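Local coordinates for probable branched-chain-amino-acid aminotransferase (Thermotoga maritima MSB8, PDB 3CSW), which probably catalyses the pyridoxal-phosphate-dependent transfer of an amino group between leucine, isoleucine or valine and 2-oxoglutarate in branched-chain amino acid biosynthesis, at residues A[42-47]-A[60-65]; A[141-146]-A[199-204]. One frame throughout, in Å; residues are numbered along the deposited sequence. Where two conformers were deposited one is given.

Contact 1: A[42-47]-A[60-65]; sequences VYETLR and YTRLKR. With PLP (pyridoxal-5'-phosphate), chain E.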
ATOM      1  N   VAL A  42     -25.804   5.585   9.931  1.00 33.79           N
ATOM      2  CA  VAL A  42     -24.973   6.780  10.015  0.50 33.52           C
ATOM      3  C   VAL A  42     -25.250   7.397  11.378  1.00 33.68           C
ATOM      4  O   VAL A  42     -26.397   7.362  11.832  1.00 34.84           O
ATOM      5  CB  VAL A  42     -25.330   7.769   8.874  0.50 33.34           C
ATOM      6  CG1 VAL A  42     -24.861   9.179   9.192  0.50 33.25           C
ATOM      7  CG2 VAL A  42     -24.754   7.268   7.537  0.50 34.29           C
ATOM      8  N   TYR A  43     -24.237   7.946  12.049  1.00 32.40           N
ATOM      9  CA  TYR A  43     -24.479   8.461  13.395  1.00 31.05           C
ATOM     10  C   TYR A  43     -23.612   9.630  13.851  1.00 31.73           C
ATOM     11  O   TYR A  43     -22.560   9.908  13.282  1.00 30.96           O
ATOM     12  CB  TYR A  43     -24.346   7.316  14.409  1.00 30.91           C
ATOM     13  CG  TYR A  43     -22.923   6.948  14.763  1.00 34.39           C
ATOM     14  CD1 TYR A  43     -22.192   6.082  13.957  1.00 31.96           C
ATOM     15  CD2 TYR A  43     -22.313   7.444  15.920  1.00 39.62           C
ATOM     16  CE1 TYR A  43     -20.890   5.735  14.268  1.00 38.38           C
ATOM     17  CE2 TYR A  43     -21.008   7.100  16.247  1.00 38.39           C
ATOM     18  CZ  TYR A  43     -20.307   6.240  15.407  1.00 40.64           C
ATOM     19  OH  TYR A  43     -19.025   5.876  15.683  1.00 45.10           O
ATOM     20  N   GLU A  44     -24.088  10.284  14.908  1.00 32.47           N
ATOM     21  CA  GLU A  44     -23.373  11.357  15.602  1.00 32.20           C
ATOM     22  C   GLU A  44     -23.568  11.219  17.111  1.00 31.95           C
ATOM     23  O   GLU A  44     -24.558  10.634  17.557  1.00 32.26           O
ATOM     24  CB  GLU A  44     -23.892  12.727  15.141  1.00 32.79           C
ATOM     25  CG  GLU A  44     -23.354  13.214  13.797  1.00 34.38           C
ATOM     26  CD  GLU A  44     -21.829  13.384  13.790  1.00 35.86           C
ATOM     27  OE1 GLU A  44     -21.268  13.782  14.819  1.00 35.32           O
ATOM     28  OE2 GLU A  44     -21.197  13.124  12.746  1.00 36.37           O
ATOM     29  N   THR A  45     -22.611  11.737  17.888  1.00 32.50           N
ATOM     30  CA  THR A  45     -22.704  11.768  19.349  0.50 31.71           C
ATOM     31  C   THR A  45     -22.543  13.212  19.812  1.00 31.86           C
ATOM     32  O   THR A  45     -21.717  13.939  19.286  1.00 31.36           O
ATOM     33  CB  THR A  45     -21.647  10.868  20.046  0.50 33.78           C
ATOM     34  OG1 THR A  45     -20.320  11.356  19.790  0.50 35.30           O
ATOM     35  CG2 THR A  45     -21.773   9.410  19.576  0.50 34.65           C
ATOM     36  N   LEU A  46     -23.367  13.634  20.772  1.00 30.89           N
ATOM     37  CA  LEU A  46     -23.299  14.983  21.314  1.00 30.93           C
ATOM     38  C   LEU A  46     -23.290  14.894  22.822  1.00 31.47           C
ATOM     39  O   LEU A  46     -23.626  13.856  23.389  1.00 31.72           O
ATOM     40  CB  LEU A  46     -24.500  15.849  20.877  1.00 30.58           C
ATOM     41  CG  LEU A  46     -24.792  16.087  19.382  1.00 30.19           C
ATOM     42  CD1 LEU A  46     -25.619  14.934  18.806  1.00 27.83           C
ATOM     43  CD2 LEU A  46     -25.499  17.416  19.185  1.00 27.57           C
ATOM     44  N   ARG A  47     -22.858  15.973  23.470  1.00 33.09           N
ATOM     45  CA  ARG A  47     -23.040  16.139  24.912  1.00 31.16           C
ATOM     46  C   ARG A  47     -23.627  17.515  25.164  1.00 32.02           C
ATOM     47  O   ARG A  47     -23.668  18.343  24.270  1.00 31.26           O
ATOM     48  CB  ARG A  47     -21.731  15.981  25.677  1.00 30.47           C
ATOM     49  CG  ARG A  47     -20.717  17.096  25.462  1.00 34.76           C
ATOM     50  CD  ARG A  47     -19.721  17.141  26.606  1.00 34.33           C
ATOM     51  NE  ARG A  47     -20.354  17.736  27.766  1.00 37.08           N
ATOM     52  CZ  ARG A  47     -19.806  17.806  28.971  1.00 40.22           C
ATOM     53  NH1 ARG A  47     -18.603  17.288  29.212  1.00 38.21           N
ATOM     54  NH2 ARG A  47     -20.477  18.407  29.942  1.00 36.90           N
ATOM     55  N   TYR A  60     -24.883  18.268  13.133  1.00 33.85           N
ATOM     56  CA  TYR A  60     -25.895  18.140  12.083  1.00 33.56           C
ATOM     57  C   TYR A  60     -25.274  18.119  10.679  1.00 34.36           C
ATOM     58  O   TYR A  60     -25.659  17.320   9.832  1.00 34.22           O
ATOM     59  CB  TYR A  60     -26.906  19.291  12.173  1.00 32.80           C
ATOM     60  CG  TYR A  60     -28.038  19.179  11.174  1.00 34.11           C
ATOM     61  CD1 TYR A  60     -29.126  18.338  11.410  1.00 32.74           C
ATOM     62  CD2 TYR A  60     -28.004  19.885   9.981  1.00 35.15           C
ATOM     63  CE1 TYR A  60     -30.157  18.213  10.480  1.00 31.51           C
ATOM     64  CE2 TYR A  60     -29.026  19.772   9.036  1.00 32.83           C
ATOM     65  CZ  TYR A  60     -30.100  18.940   9.287  1.00 36.67           C
ATOM     66  OH  TYR A  60     -31.117  18.857   8.341  1.00 37.99           O
ATOM     67  N   THR A  61     -24.324  19.007  10.419  1.00 35.64           N
ATOM     68  CA  THR A  61     -23.713  19.057   9.080  1.00 35.87           C
ATOM     69  C   THR A  61     -22.831  17.827   8.819  1.00 35.82           C
ATOM     70  O   THR A  61     -22.743  17.381   7.678  1.00 36.91           O
ATOM     71  CB  THR A  61     -22.959  20.394   8.815  1.00 36.54           C
ATOM     72  OG1 THR A  61     -21.749  20.427   9.566  1.00 39.20           O
ATOM     73  CG2 THR A  61     -23.845  21.594   9.213  1.00 32.85           C
ATOM     74  N   ARG A  62     -22.189  17.282   9.854  1.00 35.84           N
ATOM     75  CA  ARG A  62     -21.389  16.053   9.724  0.50 37.36           C
ATOM     76  C   ARG A  62     -22.307  14.882   9.428  1.00 37.02           C
ATOM     77  O   ARG A  62     -21.963  14.000   8.646  1.00 38.09           O
ATOM     78  CB  ARG A  62     -20.596  15.710  10.997  0.50 37.18           C
ATOM     79  CG  ARG A  62     -19.095  15.988  10.967  0.50 39.36           C
ATOM     80  CD  ARG A  62     -18.303  14.817  11.593  0.50 37.53           C
ATOM     81  NE  ARG A  62     -18.697  14.531  12.975  0.50 37.14           N
ATOM     82  CZ  ARG A  62     -17.866  14.389  14.006  0.50 33.78           C
ATOM     83  NH1 ARG A  62     -16.556  14.484  13.856  0.50 35.26           N
ATOM     84  NH2 ARG A  62     -18.358  14.130  15.203  0.50 29.03           N
ATOM     85  N   LEU A  63     -23.467  14.871  10.087  1.00 38.12           N
ATOM     86  CA  LEU A  63     -24.471  13.827   9.871  1.00 37.28           C
ATOM     87  C   LEU A  63     -24.909  13.878   8.406  1.00 39.31           C
ATOM     88  O   LEU A  63     -24.929  12.855   7.725  1.00 37.18           O
ATOM     89  CB  LEU A  63     -25.667  13.990  10.825  1.00 35.73           C
ATOM     90  CG  LEU A  63     -26.719  12.866  10.910  1.00 37.83           C
ATOM     91  CD1 LEU A  63     -26.161  11.543  11.489  1.00 32.71           C
ATOM     92  CD2 LEU A  63     -27.915  13.307  11.744  1.00 34.46           C
ATOM     93  N   LYS A  64     -25.236  15.071   7.917  1.00 42.16           N
ATOM     94  CA  LYS A  64     -25.629  15.237   6.514  1.00 46.12           C
ATOM     95  C   LYS A  64     -24.536  14.734   5.546  1.00 44.56           C
ATOM     96  O   LYS A  64     -24.811  14.040   4.566  1.00 45.92           O
ATOM     97  CB  LYS A  64     -25.969  16.700   6.230  1.00 46.98           C
ATOM     98  CG  LYS A  64     -26.502  16.915   4.828  1.00 53.98           C
ATOM     99  CD  LYS A  64     -27.033  18.345   4.577  1.00 56.84           C
ATOM    100  CE  LYS A  64     -27.831  18.394   3.249  1.00 65.60           C
ATOM    101  NZ  LYS A  64     -27.283  17.446   2.190  1.00 66.06           N
ATOM    102  N   ARG A  65     -23.295  15.074   5.845  1.00 42.32           N
ATOM    103  CA  ARG A  65     -22.165  14.642   5.047  1.00 43.27           C
ATOM    104  C   ARG A  65     -22.002  13.117   5.036  1.00 43.57           C
ATOM    105  O   ARG A  65     -21.728  12.546   3.983  1.00 45.30           O
ATOM    106  CB  ARG A  65     -20.875  15.320   5.535  1.00 42.46           C
ATOM    107  CG  ARG A  65     -19.657  14.953   4.729  1.00 43.37           C
ATOM    108  CD  ARG A  65     -18.414  15.565   5.314  1.00 50.76           C
ATOM    109  NE  ARG A  65     -18.078  14.933   6.586  1.00 53.20           N
ATOM    110  CZ  ARG A  65     -17.131  15.355   7.412  1.00 44.68           C
ATOM    111  NH1 ARG A  65     -16.398  16.417   7.107  1.00 53.77           N
ATOM    112  NH2 ARG A  65     -16.926  14.708   8.551  1.00 47.06           N
TER
HETATM  113  N1  PLP E 300     -12.257   9.523  15.831  1.00 37.69           N
HETATM  114  C2  PLP E 300     -13.240   8.545  15.722  1.00 44.18           C
HETATM  115  C2A PLP E 300     -12.894   7.290  14.983  1.00 37.75           C
HETATM  116  C3  PLP E 300     -14.510   8.755  16.302  1.00 50.38           C
HETATM  117  O3  PLP E 300     -15.469   7.769  16.281  1.00 51.69           O
HETATM  118  C4  PLP E 300     -14.773   9.965  16.989  1.00 53.30           C
HETATM  119  C4A PLP E 300     -16.094  10.188  17.671  1.00 53.47           C
HETATM  120  O4A PLP E 300     -16.294   9.725  18.810  1.00 64.86           O
HETATM  121  C5  PLP E 300     -13.760  10.934  17.091  1.00 43.80           C
HETATM  122  C6  PLP E 300     -12.516  10.703  16.500  1.00 36.73           C
HETATM  123  C5A PLP E 300     -13.905  12.135  17.998  1.00 42.16           C
HETATM  124  O4P PLP E 300     -14.636  13.162  17.343  1.00 44.26           O
HETATM  125  P   PLP E 300     -15.482  14.294  18.158  1.00 42.88           P
HETATM  126  O1P PLP E 300     -16.398  15.059  17.181  1.00 40.80           O
HETATM  127  O2P PLP E 300     -14.527  15.257  18.804  1.00 35.11           O
HETATM  128  O3P PLP E 300     -16.284  13.531  19.203  1.00 42.59           O

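Contact 2: A[141-146]-A[199-204]; sequences PPALKI and ILDGIT. With PLP (pyridoxal-5'-phosphate), chain E.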
ATOM      1  N   PRO A 141     -14.369   6.160   2.770  1.00 29.37           N
ATOM      2  CA  PRO A 141     -14.030   7.475   3.265  1.00 28.18           C
ATOM      3  C   PRO A 141     -13.876   7.482   4.774  1.00 29.35           C
ATOM      4  O   PRO A 141     -14.762   7.026   5.492  1.00 28.32           O
ATOM      5  CB  PRO A 141     -15.217   8.360   2.845  1.00 29.98           C
ATOM      6  CG  PRO A 141     -16.016   7.561   1.882  1.00 32.13           C
ATOM      7  CD  PRO A 141     -15.693   6.119   2.108  1.00 29.23           C
ATOM      8  N   PRO A 142     -12.733   7.969   5.270  1.00 31.67           N
ATOM      9  CA  PRO A 142     -12.497   8.059   6.700  1.00 34.00           C
ATOM     10  C   PRO A 142     -13.557   8.856   7.468  1.00 36.15           C
ATOM     11  O   PRO A 142     -13.815   8.550   8.631  1.00 39.22           O
ATOM     12  CB  PRO A 142     -11.157   8.777   6.782  1.00 36.06           C
ATOM     13  CG  PRO A 142     -10.510   8.524   5.492  1.00 34.87           C
ATOM     14  CD  PRO A 142     -11.577   8.430   4.486  1.00 32.49           C
ATOM     15  N   ALA A 143     -14.159   9.860   6.824  1.00 36.78           N
ATOM     16  CA  ALA A 143     -15.185  10.691   7.457  1.00 40.14           C
ATOM     17  C   ALA A 143     -16.584  10.064   7.469  1.00 40.78           C
ATOM     18  O   ALA A 143     -17.506  10.676   7.992  1.00 44.32           O
ATOM     19  CB  ALA A 143     -15.237  12.096   6.792  1.00 40.06           C
ATOM     20  N   LEU A 144     -16.770   8.877   6.892  1.00 38.16           N
ATOM     21  CA  LEU A 144     -18.073   8.182   7.013  1.00 36.71           C
ATOM     22  C   LEU A 144     -18.240   7.582   8.433  1.00 37.19           C
ATOM     23  O   LEU A 144     -17.625   6.563   8.761  1.00 37.40           O
ATOM     24  CB  LEU A 144     -18.240   7.099   5.926  1.00 34.87           C
ATOM     25  CG  LEU A 144     -19.465   6.164   6.011  1.00 36.02           C
ATOM     26  CD1 LEU A 144     -20.800   6.950   6.008  1.00 35.13           C
ATOM     27  CD2 LEU A 144     -19.435   5.125   4.904  1.00 32.16           C
ATOM     28  N   LYS A 145     -19.070   8.214   9.264  1.00 37.18           N
ATOM     29  CA  LYS A 145     -19.362   7.710  10.609  1.00 36.40           C
ATOM     30  C   LYS A 145     -20.558   6.795  10.505  1.00 35.81           C
ATOM     31  O   LYS A 145     -21.708   7.271  10.514  1.00 34.64           O
ATOM     32  CB  LYS A 145     -19.715   8.822  11.579  1.00 37.42           C
ATOM     33  CG  LYS A 145     -18.581   9.527  12.215  1.00 44.84           C
ATOM     34  CD  LYS A 145     -19.092  10.619  13.170  1.00 45.34           C
ATOM     35  CE  LYS A 145     -19.342  10.104  14.556  1.00 48.55           C
ATOM     36  NZ  LYS A 145     -18.134  10.316  15.417  1.00 57.16           N
ATOM     37  N   ILE A 146     -20.267   5.497  10.380  1.00 34.94           N
ATOM     38  CA  ILE A 146     -21.256   4.447  10.207  1.00 33.38           C
ATOM     39  C   ILE A 146     -20.994   3.366  11.293  1.00 33.12           C
ATOM     40  O   ILE A 146     -19.844   3.106  11.658  1.00 34.46           O
ATOM     41  CB  ILE A 146     -21.309   3.942   8.741  1.00 34.24           C
ATOM     42  CG1 ILE A 146     -22.580   3.103   8.522  1.00 32.84           C
ATOM     43  CG2 ILE A 146     -20.018   3.167   8.346  1.00 29.24           C
ATOM     44  CD1 ILE A 146     -23.002   2.965   7.092  1.00 32.18           C
ATOM     45  N   ILE A 199      -8.291  10.687   8.511  1.00 31.33           N
ATOM     46  CA  ILE A 199      -8.931  10.692   9.812  1.00 32.26           C
ATOM     47  C   ILE A 199     -10.290  11.379   9.787  1.00 33.08           C
ATOM     48  O   ILE A 199     -10.638  12.039   8.822  1.00 32.64           O
ATOM     49  CB  ILE A 199      -7.999  11.382  10.885  1.00 31.38           C
ATOM     50  CG1 ILE A 199      -7.833  12.876  10.590  1.00 33.57           C
ATOM     51  CG2 ILE A 199      -6.646  10.674  10.921  1.00 26.89           C
ATOM     52  CD1 ILE A 199      -7.235  13.707  11.688  1.00 30.17           C
ATOM     53  N   LEU A 200     -11.036  11.201  10.878  1.00 35.92           N
ATOM     54  CA  LEU A 200     -12.274  11.921  11.142  1.00 35.09           C
ATOM     55  C   LEU A 200     -11.954  13.321  11.704  1.00 33.58           C
ATOM     56  O   LEU A 200     -11.098  13.461  12.569  1.00 32.71           O
ATOM     57  CB  LEU A 200     -13.070  11.140  12.157  1.00 35.57           C
ATOM     58  CG  LEU A 200     -14.531  11.475  12.296  1.00 43.42           C
ATOM     59  CD1 LEU A 200     -15.268  11.144  11.027  1.00 43.97           C
ATOM     60  CD2 LEU A 200     -15.077  10.682  13.447  1.00 50.25           C
ATOM     61  N   ASP A 201     -12.619  14.345  11.171  1.00 33.89           N
ATOM     62  CA  ASP A 201     -12.441  15.742  11.609  1.00 34.59           C
ATOM     63  C   ASP A 201     -13.286  15.987  12.860  1.00 34.09           C
ATOM     64  O   ASP A 201     -14.379  16.547  12.801  1.00 32.22           O
ATOM     65  CB  ASP A 201     -12.805  16.752  10.491  1.00 33.23           C
ATOM     66  CG  ASP A 201     -14.176  16.472   9.850  1.00 40.36           C
ATOM     67  OD1 ASP A 201     -14.626  15.294   9.834  1.00 39.22           O
ATOM     68  OD2 ASP A 201     -14.803  17.430   9.353  1.00 43.30           O
ATOM     69  N   GLY A 202     -12.784  15.514  13.988  1.00 32.60           N
ATOM     70  CA  GLY A 202     -13.490  15.658  15.236  1.00 32.66           C
ATOM     71  C   GLY A 202     -13.763  17.110  15.597  1.00 31.04           C
ATOM     72  O   GLY A 202     -12.924  17.999  15.362  1.00 32.78           O
ATOM     73  N   ILE A 203     -14.945  17.332  16.149  1.00 29.20           N
ATOM     74  CA  ILE A 203     -15.380  18.651  16.620  1.00 30.80           C
ATOM     75  C   ILE A 203     -14.596  19.128  17.865  1.00 30.11           C
ATOM     76  O   ILE A 203     -14.355  20.328  18.005  1.00 30.73           O
ATOM     77  CB  ILE A 203     -16.912  18.666  16.868  1.00 30.89           C
ATOM     78  CG1 ILE A 203     -17.609  18.494  15.508  1.00 29.98           C
ATOM     79  CG2 ILE A 203     -17.342  19.946  17.669  1.00 27.86           C
ATOM     80  CD1 ILE A 203     -19.079  18.259  15.554  1.00 35.46           C
ATOM     81  N   THR A 204     -14.190  18.206  18.747  1.00 29.55           N
ATOM     82  CA  THR A 204     -13.322  18.563  19.899  1.00 30.94           C
ATOM     83  C   THR A 204     -11.931  18.965  19.416  1.00 30.55           C
ATOM     84  O   THR A 204     -11.362  19.952  19.861  1.00 32.19           O
ATOM     85  CB  THR A 204     -13.179  17.404  20.927  1.00 31.15           C
ATOM     86  OG1 THR A 204     -14.437  16.752  21.102  1.00 32.95           O
ATOM     87  CG2 THR A 204     -12.660  17.917  22.297  1.00 26.32           C
TER
HETATM   88  N1  PLP E 300     -12.257   9.523  15.831  1.00 37.69           N
HETATM   89  C2  PLP E 300     -13.240   8.545  15.722  1.00 44.18           C
HETATM   90  C2A PLP E 300     -12.894   7.290  14.983  1.00 37.75           C
HETATM   91  C3  PLP E 300     -14.510   8.755  16.302  1.00 50.38           C
HETATM   92  O3  PLP E 300     -15.469   7.769  16.281  1.00 51.69           O
HETATM   93  C4  PLP E 300     -14.773   9.965  16.989  1.00 53.30           C
HETATM   94  C4A PLP E 300     -16.094  10.188  17.671  1.00 53.47           C
HETATM   95  O4A PLP E 300     -16.294   9.725  18.810  1.00 64.86           O
HETATM   96  C5  PLP E 300     -13.760  10.934  17.091  1.00 43.80           C
HETATM   97  C6  PLP E 300     -12.516  10.703  16.500  1.00 36.73           C
HETATM   98  C5A PLP E 300     -13.905  12.135  17.998  1.00 42.16           C
HETATM   99  O4P PLP E 300     -14.636  13.162  17.343  1.00 44.26           O
HETATM  100  P   PLP E 300     -15.482  14.294  18.158  1.00 42.88           P
HETATM  101  O1P PLP E 300     -16.398  15.059  17.181  1.00 40.80           O
HETATM  102  O2P PLP E 300     -14.527  15.257  18.804  1.00 35.11           O
HETATM  103  O3P PLP E 300     -16.284  13.531  19.203  1.00 42.59           O

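Contact 1: A[42-47]-A[60-65]
The phosphate end of the cofactor pocket is where this contact belongs: Arg62 reaches from helix 56-68 to the phosphate of the pyridoxal phosphate, and Glu44 of strand 42-49 holds it. Arg62 presents one side of its guanidinium group to the carboxylate, giving one nitrogen to each oxygen. NH2 of Arg62 lies 3.0 Å from OE1 of Glu44, using the syn lone pair of OE1, which lies almost exactly in the guanidinium plane. NE of Arg62 stands 2.9 Å from OE2 of Glu44, a more bent bond whose acceptor is tilted from that plane by 27°. The two flat groups are nearly coplanar, 29° apart, although the side chains that carry them run roughly perpendicular. Bends at chi2 and chi3 turn the arginine so that NH2 also meets O1P of PLP, at 2.9 Å; NH1 adds a weak bond to the same oxygen. The helix packs against strand 42-49 of the antiparallel sheet of this class IV aminotransferase, the two running nearly antiparallel with their axes 8.1 Å apart at closest. OE1 of Glu44 is gripped a second time by ND1 of His59, one turn back on the helix, which further fixes the rotation of the buried carboxylate. Replacing Glu44 by an alanine would remove the carboxylate, which would probably leave the Arg62 guanidinium less firmly fixed at the phosphate and His59 ND1 without this partner. Toward Val42 the contact becomes apolar. CB of Leu63 sits 3.8 Å from CG of Glu44, the two side chains lying alongside but pointing opposite ways. With its CG anti to the backbone N (chi1 -170°), Leu63 brings CD1 to 3.5 Å from CG1 of Val42.

Contact 2: A[141-146]-A[199-204]
Apolar contact carries this meeting of the 141-146 loop and the run into helix 203-214, and Leu200 is at its centre. Its two methyls part: CD1 lies 3.6 Å from CA of Ala143, while CD2 rests 3.5 Å from C3 of the PLP ring. Leu200 thus lies between Ala143 and the PLP ring, its CG swung anti to the backbone N (chi1 -163°). Farther out, CB of Pro142 packs 3.9 Å from the backbone N of Ile199. The aliphatic part of Lys145 runs roughly perpendicular to Leu200, its CG close to both methyls. Bends at chi3 and chi4 then carry NZ of Lys145 to 3.0 Å from C4A of PLP, yet no covalent link is present in this model.

Polar bonds do not join the two segments directly; they hold each one in shape or bind the cofactor. Leu144 N closes a type I turn on Pro141 O. On the other segment, Gly202 caps helix 203-214, and the first amides of that helix take the phosphate: Ile203 N to O1P at 2.9 Å and Thr204 N to O2P at 3.0 Å. Thr204 OG1 adds a 2.7 Å bond to O2P. A phosphate at a helix N-terminus, beside the lysine that by similarity forms the Schiff base, is the cofactor site of a fold-type IV PLP enzyme.

Overall arrangement
Contact 1 closes before contact 2 opens along the chain, but their centres lie about 10 Å apart and they touch directly. Arg65 of helix 56-68 forms a salt bridge with Asp201, NH2 to OD1 at 2.7 Å, tying the helix to the loop ahead of helix 203-214. Tyr43 N of strand 42-49 probably donates a backbone hydrogen bond to Lys145 O, which joins the lysine's loop to the strand. Contact 1 belongs to the antiparallel sheet and its helix; contact 2 brings together, from later in the chain, a loop and the loop-to-helix junction that starts helix 203-214. Both reach the same PLP, whose phosphate is therefore held from two parts of the fold.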